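Local coordinates for beta-lactamase (Klebsiella pneumoniae, PDB 6M5Q), which probably hydrolyses beta-lactam antibiotics as a class C beta-lactamase, opening the ring to give a substituted beta-amino acid, at residues Phe67-Leu72 with Phe328-Ala333; Leu72-Ala77 with Phe156-Thr161. The protein carries 1 engineered substitution. All coordinates share one frame; numbering follows the deposited sequence.

Contact 1: Phe67-Leu72 with Phe328-Ala333. With IM2 ((5R)-5-[(1S,2R)-1-formyl-2-hydroxypropyl]-3-[(2-{[(E)-iminomethyl]amino}ethyl)sulfanyl]-4,5-dihydro-1H-pyrrole-2-carbox ylic acid), chain B.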
loop_
_atom_site.group_PDB
_atom_site.type_symbol
_atom_site.label_atom_id
_atom_site.label_comp_id
_atom_site.label_asym_id
_atom_site.label_seq_id
_atom_site.Cartn_x
_atom_site.Cartn_y
_atom_site.Cartn_z
ATOM N N PHE A 67 -12.282 3.395 3.898
ATOM C CA PHE A 67 -12.272 2.686 2.633
ATOM C C PHE A 67 -11.327 1.500 2.745
ATOM O O PHE A 67 -10.291 1.573 3.423
ATOM C CB PHE A 67 -11.697 3.596 1.535
ATOM C CG PHE A 67 -12.571 4.789 1.184
ATOM C CD1 PHE A 67 -12.526 5.951 1.934
ATOM C CD2 PHE A 67 -13.401 4.765 0.066
ATOM C CE1 PHE A 67 -13.299 7.061 1.591
ATOM C CE2 PHE A 67 -14.178 5.895 -0.277
ATOM C CZ PHE A 67 -14.116 7.028 0.482
ATOM N N GLU A 68 -11.649 0.419 2.032
ATOM C CA GLU A 68 -10.656 -0.629 1.829
ATOM C C GLU A 68 -9.600 -0.120 0.861
ATOM O O GLU A 68 -9.914 0.551 -0.121
ATOM C CB GLU A 68 -11.325 -1.863 1.231
ATOM C CG GLU A 68 -12.380 -2.472 2.152
ATOM C CD GLU A 68 -13.218 -3.558 1.512
ATOM O OE1 GLU A 68 -12.959 -3.990 0.365
ATOM O OE2 GLU A 68 -14.177 -3.975 2.182
ATOM N N VAL A 69 -8.338 -0.444 1.127
ATOM C CA VAL A 69 -7.249 -0.010 0.257
ATOM C C VAL A 69 -6.520 -1.161 -0.410
ATOM O O VAL A 69 -5.565 -0.925 -1.155
ATOM C CB VAL A 69 -6.269 0.937 0.969
ATOM C CG1 VAL A 69 -7.038 2.172 1.454
ATOM C CG2 VAL A 69 -5.532 0.216 2.101
ATOM N N GLY A 70 -6.970 -2.385 -0.216
ATOM C CA GLY A 70 -6.424 -3.488 -0.983
ATOM C C GLY A 70 -4.921 -3.580 -0.840
ATOM O O GLY A 70 -4.380 -3.516 0.272
ATOM N N SER A 71 -4.226 -3.702 -1.976
ATOM C CA SER A 71 -2.783 -3.917 -1.955
ATOM C C SER A 71 -1.975 -2.742 -1.420
ATOM O O SER A 71 -0.774 -2.928 -1.178
ATOM C CB SER A 71 -2.258 -4.324 -3.335
ATOM O OG SER A 71 -2.846 -5.556 -3.746
ATOM N N LEU A 72 -2.577 -1.580 -1.135
ATOM C CA LEU A 72 -1.807 -0.620 -0.335
ATOM C C LEU A 72 -1.422 -1.230 1.004
ATOM O O LEU A 72 -0.443 -0.791 1.625
ATOM C CB LEU A 72 -2.594 0.663 -0.060
ATOM C CG LEU A 72 -2.905 1.634 -1.191
ATOM C CD1 LEU A 72 -3.418 2.962 -0.654
ATOM C CD2 LEU A 72 -1.711 1.839 -1.970
ATOM N N PHE A 328 -13.366 -1.605 -4.263
ATOM C CA PHE A 328 -12.654 -0.374 -3.935
ATOM C C PHE A 328 -11.429 -0.223 -4.820
ATOM O O PHE A 328 -10.814 -1.205 -5.243
ATOM C CB PHE A 328 -12.168 -0.416 -2.467
ATOM C CG PHE A 328 -13.266 -0.274 -1.435
ATOM C CD1 PHE A 328 -13.999 -1.366 -1.015
ATOM C CD2 PHE A 328 -13.536 0.960 -0.864
ATOM C CE1 PHE A 328 -14.983 -1.230 -0.021
ATOM C CE2 PHE A 328 -14.518 1.102 0.124
ATOM C CZ PHE A 328 -15.252 0.001 0.524
ATOM N N GLY A 329 -11.037 1.028 -5.025
ATOM C CA GLY A 329 -9.834 1.349 -5.776
ATOM C C GLY A 329 -9.105 2.502 -5.113
ATOM O O GLY A 329 -9.695 3.565 -4.927
ATOM N N ALA A 330 -7.839 2.291 -4.762
ATOM C CA ALA A 330 -7.047 3.246 -3.989
ATOM C C ALA A 330 -5.729 3.515 -4.694
ATOM O O ALA A 330 -5.224 2.687 -5.462
ATOM C CB ALA A 330 -6.766 2.689 -2.583
ATOM N N TYR A 331 -5.140 4.680 -4.390
ATOM C CA TYR A 331 -3.850 5.039 -4.973
ATOM C C TYR A 331 -3.151 6.041 -4.068
ATOM O O TYR A 331 -3.794 6.940 -3.514
ATOM C CB TYR A 331 -4.029 5.669 -6.357
ATOM C CG TYR A 331 -2.741 5.982 -7.081
ATOM C CD1 TYR A 331 -1.825 4.994 -7.358
ATOM C CD2 TYR A 331 -2.443 7.281 -7.486
ATOM C CE1 TYR A 331 -0.644 5.267 -8.055
ATOM C CE2 TYR A 331 -1.270 7.566 -8.176
ATOM C CZ TYR A 331 -0.376 6.557 -8.445
ATOM O OH TYR A 331 0.778 6.867 -9.126
ATOM N N ILE A 332 -1.846 5.867 -3.913
ATOM C CA ILE A 332 -0.983 6.852 -3.256
ATOM C C ILE A 332 0.181 7.148 -4.180
ATOM O O ILE A 332 0.777 6.218 -4.736
ATOM C CB ILE A 332 -0.411 6.309 -1.934
ATOM C CG1 ILE A 332 -1.514 6.220 -0.897
ATOM C CG2 ILE A 332 0.793 7.169 -1.457
ATOM C CD1 ILE A 332 -1.024 5.654 0.437
ATOM N N ALA A 333 0.545 8.429 -4.303
ATOM C CA ALA A 333 1.797 8.822 -4.941
ATOM C C ALA A 333 2.376 9.992 -4.162
ATOM O O ALA A 333 1.632 10.862 -3.696
ATOM C CB ALA A 333 1.611 9.248 -6.394
HETATM C C7 IM2 B . -3.825 -5.541 -4.677
HETATM C C2 IM2 B . -2.202 -6.053 -7.491
HETATM C C6 IM2 B . -4.355 -6.924 -5.188
HETATM C C5 IM2 B . -3.437 -7.529 -6.117
HETATM C C3 IM2 B . -1.388 -6.488 -6.306
HETATM O O7 IM2 B . -4.424 -4.546 -4.949
HETATM C C61 IM2 B . -4.520 -7.880 -3.967
HETATM O O62 IM2 B . -5.089 -9.069 -4.437
HETATM C C62 IM2 B . -5.407 -7.240 -2.920
HETATM N N4 IM2 B . -1.972 -7.425 -5.588
HETATM C C31 IM2 B . -0.174 -5.743 -5.814
HETATM O O31 IM2 B . -0.126 -4.513 -6.036
HETATM O O32 IM2 B . 0.742 -6.374 -5.223
HETATM S S21 IM2 B . -1.245 -6.042 -9.030
HETATM C C22 IM2 B . 0.134 -4.825 -9.087
HETATM C C23 IM2 B . -0.169 -3.322 -8.890
HETATM N N24 IM2 B . 0.925 -2.474 -9.403
HETATM C C25 IM2 B . 1.558 -1.267 -8.825
HETATM N N26 IM2 B . 1.338 -0.636 -7.734
HETATM C C1 IM2 B . -3.372 -6.793 -7.504
#

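Contact 2: Leu72-Ala77 with Phe156-Thr161. Engineered in segment 156-161: Phe-156 (natural residue Tyr). With IM2 ((5R)-5-[(1S,2R)-1-formyl-2-hydroxypropyl]-3-[(2-{[(E)-iminomethyl]amino}ethyl)sulfanyl]-4,5-dihydro-1H-pyrrole-2-carbox ylic acid), chain B.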
loop_
_atom_site.group_PDB
_atom_site.type_symbol
_atom_site.label_atom_id
_atom_site.label_comp_id
_atom_site.label_asym_id
_atom_site.label_seq_id
_atom_site.Cartn_x
_atom_site.Cartn_y
_atom_site.Cartn_z
ATOM N N LEU A 72 -2.577 -1.580 -1.135
ATOM C CA LEU A 72 -1.807 -0.620 -0.335
ATOM C C LEU A 72 -1.422 -1.230 1.004
ATOM O O LEU A 72 -0.443 -0.791 1.625
ATOM C CB LEU A 72 -2.594 0.663 -0.060
ATOM C CG LEU A 72 -2.905 1.634 -1.191
ATOM C CD1 LEU A 72 -3.418 2.962 -0.654
ATOM C CD2 LEU A 72 -1.711 1.839 -1.970
ATOM N N SER A 73 -2.194 -2.229 1.462
ATOM C CA SER A 73 -1.902 -2.914 2.716
ATOM C C SER A 73 -0.507 -3.512 2.704
ATOM O O SER A 73 0.104 -3.667 3.767
ATOM C CB SER A 73 -2.920 -4.036 2.951
ATOM O OG SER A 73 -4.238 -3.510 2.942
ATOM N N LYS A 74 0.015 -3.847 1.525
ATOM C CA LYS A 74 1.330 -4.481 1.445
ATOM C C LYS A 74 2.437 -3.543 1.905
ATOM O O LYS A 74 3.477 -4.008 2.389
ATOM C CB LYS A 74 1.612 -4.935 0.010
ATOM C CG LYS A 74 0.577 -5.931 -0.499
ATOM C CD LYS A 74 0.926 -6.492 -1.875
ATOM C CE LYS A 74 -0.085 -7.595 -2.208
ATOM N NZ LYS A 74 0.304 -8.359 -3.433
ATOM N N THR A 75 2.250 -2.227 1.735
ATOM C CA THR A 75 3.266 -1.281 2.193
ATOM C C THR A 75 3.387 -1.270 3.712
ATOM O O THR A 75 4.462 -0.961 4.233
ATOM C CB THR A 75 3.032 0.130 1.648
ATOM O OG1 THR A 75 1.897 0.722 2.295
ATOM C CG2 THR A 75 2.857 0.122 0.117
ATOM N N PHE A 76 2.308 -1.616 4.436
ATOM C CA PHE A 76 2.385 -1.727 5.890
ATOM C C PHE A 76 3.164 -2.966 6.293
ATOM O O PHE A 76 3.944 -2.927 7.251
ATOM C CB PHE A 76 0.979 -1.693 6.501
ATOM C CG PHE A 76 0.294 -0.392 6.261
ATOM C CD1 PHE A 76 -0.440 -0.163 5.094
ATOM C CD2 PHE A 76 0.486 0.655 7.152
ATOM C CE1 PHE A 76 -1.042 1.089 4.849
ATOM C CE2 PHE A 76 -0.097 1.903 6.911
ATOM C CZ PHE A 76 -0.858 2.118 5.762
ATOM N N ALA A 77 2.995 -4.070 5.562
ATOM C CA ALA A 77 3.818 -5.244 5.827
ATOM C C ALA A 77 5.286 -4.942 5.577
ATOM O O ALA A 77 6.155 -5.374 6.341
ATOM C CB ALA A 77 3.373 -6.432 4.964
ATOM N N PHE A 156 3.875 -10.167 -8.866
ATOM C CA PHE A 156 3.176 -9.634 -7.706
ATOM C C PHE A 156 2.500 -10.778 -6.976
ATOM O O PHE A 156 1.878 -11.639 -7.602
ATOM C CB PHE A 156 2.140 -8.601 -8.143
ATOM C CG PHE A 156 2.753 -7.369 -8.724
ATOM C CD1 PHE A 156 3.223 -6.367 -7.897
ATOM C CD2 PHE A 156 2.898 -7.235 -10.098
ATOM C CE1 PHE A 156 3.821 -5.231 -8.425
ATOM C CE2 PHE A 156 3.490 -6.100 -10.640
ATOM C CZ PHE A 156 3.951 -5.096 -9.796
ATOM N N SER A 157 2.642 -10.809 -5.650
ATOM C CA SER A 157 2.207 -11.976 -4.898
ATOM C C SER A 157 1.566 -11.591 -3.574
ATOM O O SER A 157 2.213 -10.954 -2.736
ATOM C CB SER A 157 3.376 -12.925 -4.651
ATOM O OG SER A 157 2.928 -14.053 -3.912
ATOM N N ASN A 158 0.316 -12.020 -3.355
ATOM C CA ASN A 158 -0.252 -11.890 -2.018
ATOM C C ASN A 158 0.365 -12.886 -1.057
ATOM O O ASN A 158 0.505 -12.587 0.134
ATOM C CB ASN A 158 -1.759 -12.103 -2.035
ATOM C CG ASN A 158 -2.493 -11.032 -2.830
ATOM O OD1 ASN A 158 -1.953 -9.964 -3.124
ATOM N ND2 ASN A 158 -3.759 -11.297 -3.131
ATOM N N ILE A 159 0.730 -14.080 -1.540
ATOM C CA ILE A 159 1.353 -15.080 -0.671
ATOM C C ILE A 159 2.699 -14.584 -0.173
ATOM O O ILE A 159 2.997 -14.666 1.021
ATOM C CB ILE A 159 1.507 -16.424 -1.404
ATOM C CG1 ILE A 159 0.215 -16.820 -2.106
ATOM C CG2 ILE A 159 1.954 -17.500 -0.423
ATOM C CD1 ILE A 159 0.369 -18.120 -2.892
ATOM N N GLY A 160 3.523 -14.061 -1.079
ATOM C CA GLY A 160 4.818 -13.530 -0.672
ATOM C C GLY A 160 4.688 -12.414 0.352
ATOM O O GLY A 160 5.401 -12.396 1.352
ATOM N N THR A 161 3.741 -11.489 0.140
ATOM C CA THR A 161 3.562 -10.419 1.124
ATOM C C THR A 161 3.105 -10.994 2.459
ATOM O O THR A 161 3.508 -10.513 3.534
ATOM C CB THR A 161 2.536 -9.398 0.638
ATOM O OG1 THR A 161 2.860 -8.978 -0.687
ATOM C CG2 THR A 161 2.578 -8.164 1.557
HETATM C C7 IM2 B . -3.825 -5.541 -4.677
HETATM C C2 IM2 B . -2.202 -6.053 -7.491
HETATM C C6 IM2 B . -4.355 -6.924 -5.188
HETATM C C5 IM2 B . -3.437 -7.529 -6.117
HETATM C C3 IM2 B . -1.388 -6.488 -6.306
HETATM O O7 IM2 B . -4.424 -4.546 -4.949
HETATM C C61 IM2 B . -4.520 -7.880 -3.967
HETATM O O62 IM2 B . -5.089 -9.069 -4.437
HETATM C C62 IM2 B . -5.407 -7.240 -2.920
HETATM N N4 IM2 B . -1.972 -7.425 -5.588
HETATM C C31 IM2 B . -0.174 -5.743 -5.814
HETATM O O31 IM2 B . -0.126 -4.513 -6.036
HETATM O O32 IM2 B . 0.742 -6.374 -5.223
HETATM S S21 IM2 B . -1.245 -6.042 -9.030
HETATM C C22 IM2 B . 0.134 -4.825 -9.087
HETATM C C23 IM2 B . -0.169 -3.322 -8.890
HETATM N N24 IM2 B . 0.925 -2.474 -9.403
HETATM C C25 IM2 B . 1.558 -1.267 -8.825
HETATM N N26 IM2 B . 1.338 -0.636 -7.734
HETATM C C1 IM2 B . -3.372 -6.793 -7.504
#

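Contact 1: Phe67-Leu72 with Phe328-Ala333
Glu-68 lies across one face of the Phe-328 ring. Its CB makes a CH-pi contact, 3.8 Å from the centroid of the Phe-328 ring and 23° off the ring normal. The backbone N of Glu-68 covers the same face nearer the rim. CG of Glu-68 is anti to its carbonyl carbon (chi1 -63°) and the chain then runs extended. This carries the carboxylate beyond the CD1-CE1 rim, still on the same side of the ring plane and tilted 35° to it, with OE1 of Glu-68 3.1 Å from CD1 of Phe-328. It is buried and satisfied elsewhere: OE1 bonds to the hydroxyl of Thr-325, and OE2 to the hydroxyl of Tyr-205 and the backbone N of Val-218. CD2 of Phe-67 sits at the edge of the Phe-328 ring, in its plane, 3.8 Å from CE2 of Phe-328.

Further along, aliphatic groups take over. CB of Val-69 is 4.0 Å from CB of Ala-330. Leu-72 turns its CD1 branch to the strand, 3.9 Å from CB of Ala-330 and 3.8 Å from CD1 of Ile-332. Leu-345 of the neighbouring strand 340-346 packs on Val-69 and Ala-330. No hydrogen bond joins the two segments; side chains of strand 328-335 pack on side chains and backbone of 67-72.

A turn follows, closed by Leu-72 N to Val-69 O at 3.1 Å. It holds Ser-71, whose OG is bonded covalently to C7 of IM2. This is the active-site serine of a serine beta-lactamase, in a turn beside the antiparallel sheet, held as the acyl-enzyme.

Contact 2: Leu72-Ala77 with Phe156-Thr161
Lys-74 reaches the start of helix 158-171 and gives its NZ to OD1 of Asn-158, at 2.8 Å. The C=O...N angle is 152° and the nitrogen lies in the carbonyl plane of the amide. A second, weak bond runs from NZ of Lys-74 to the backbone O of Ser-157, at 3.3 Å. NZ also donates to O32 of the IM2 carboxylate, 2.7 Å away, so NZ of Lys-74 has three oxygen partners, one of them weak. Asn-158 uses both ends of its amide. While OD1 takes the lysine, ND2 donates to O62 of IM2 over 2.9 Å, in a nearly straight bond of 168°. The two bonds fix the rotation of the amide. Phe-156, an engineered residue in place of tyrosine, does not touch the lysine; its ring lays one face against IM2, with C22 above the ring centre.

The next shell sets the lysine's course. Its chain is extended beyond CG, and Thr-161 crosses it at about a right angle. CG2 of Thr-161 is 3.6 Å from CG of Lys-74 and 3.9 Å from CB of Ala-77. With chi1 at -51°, OG1 of Thr-161 lies beside its own backbone N and donates to O of Ser-157 at 2.9 Å, the same oxygen that takes the weak bond from Lys-74.

Ser-157 is the N-cap of helix 158-171. Its OG accepts from Gly-160 N and also bonds to the backbone O of Gln-124. Ala-227, of helix 224-228, packs on both Lys-74 and Asn-158.

Lys-74 belongs to the Ser-X-X-Lys motif begun by Ser-71. Phe-156 to Asn-158 stand where the natural sequence has the Tyr-X-Asn motif. Their direct bond, with the ligand held by both, is characteristic of the class C beta-lactamase active site.

In the fold
Both contacts are buried near the middle of the chain, their centres 12 Å apart, and both touch IM2. They share Leu-72, where the turn after strand 67-68 leads into helix 73-86. Contact 1 sets that turn on the large antiparallel sheet; contact 2 joins the following helix to helix 158-171. Along the chain, contact 2 is nested within the loop closed by contact 1. Their chemistry differs. Contact 1 is mostly apolar and aromatic, apart from a buried carboxylate whose bonds go elsewhere. Contact 2 covers less surface but adds polar bonds to aliphatic packing. The ligand is covalently attached to a residue of segment 67-72 and hydrogen-bonded by both segments of contact 2.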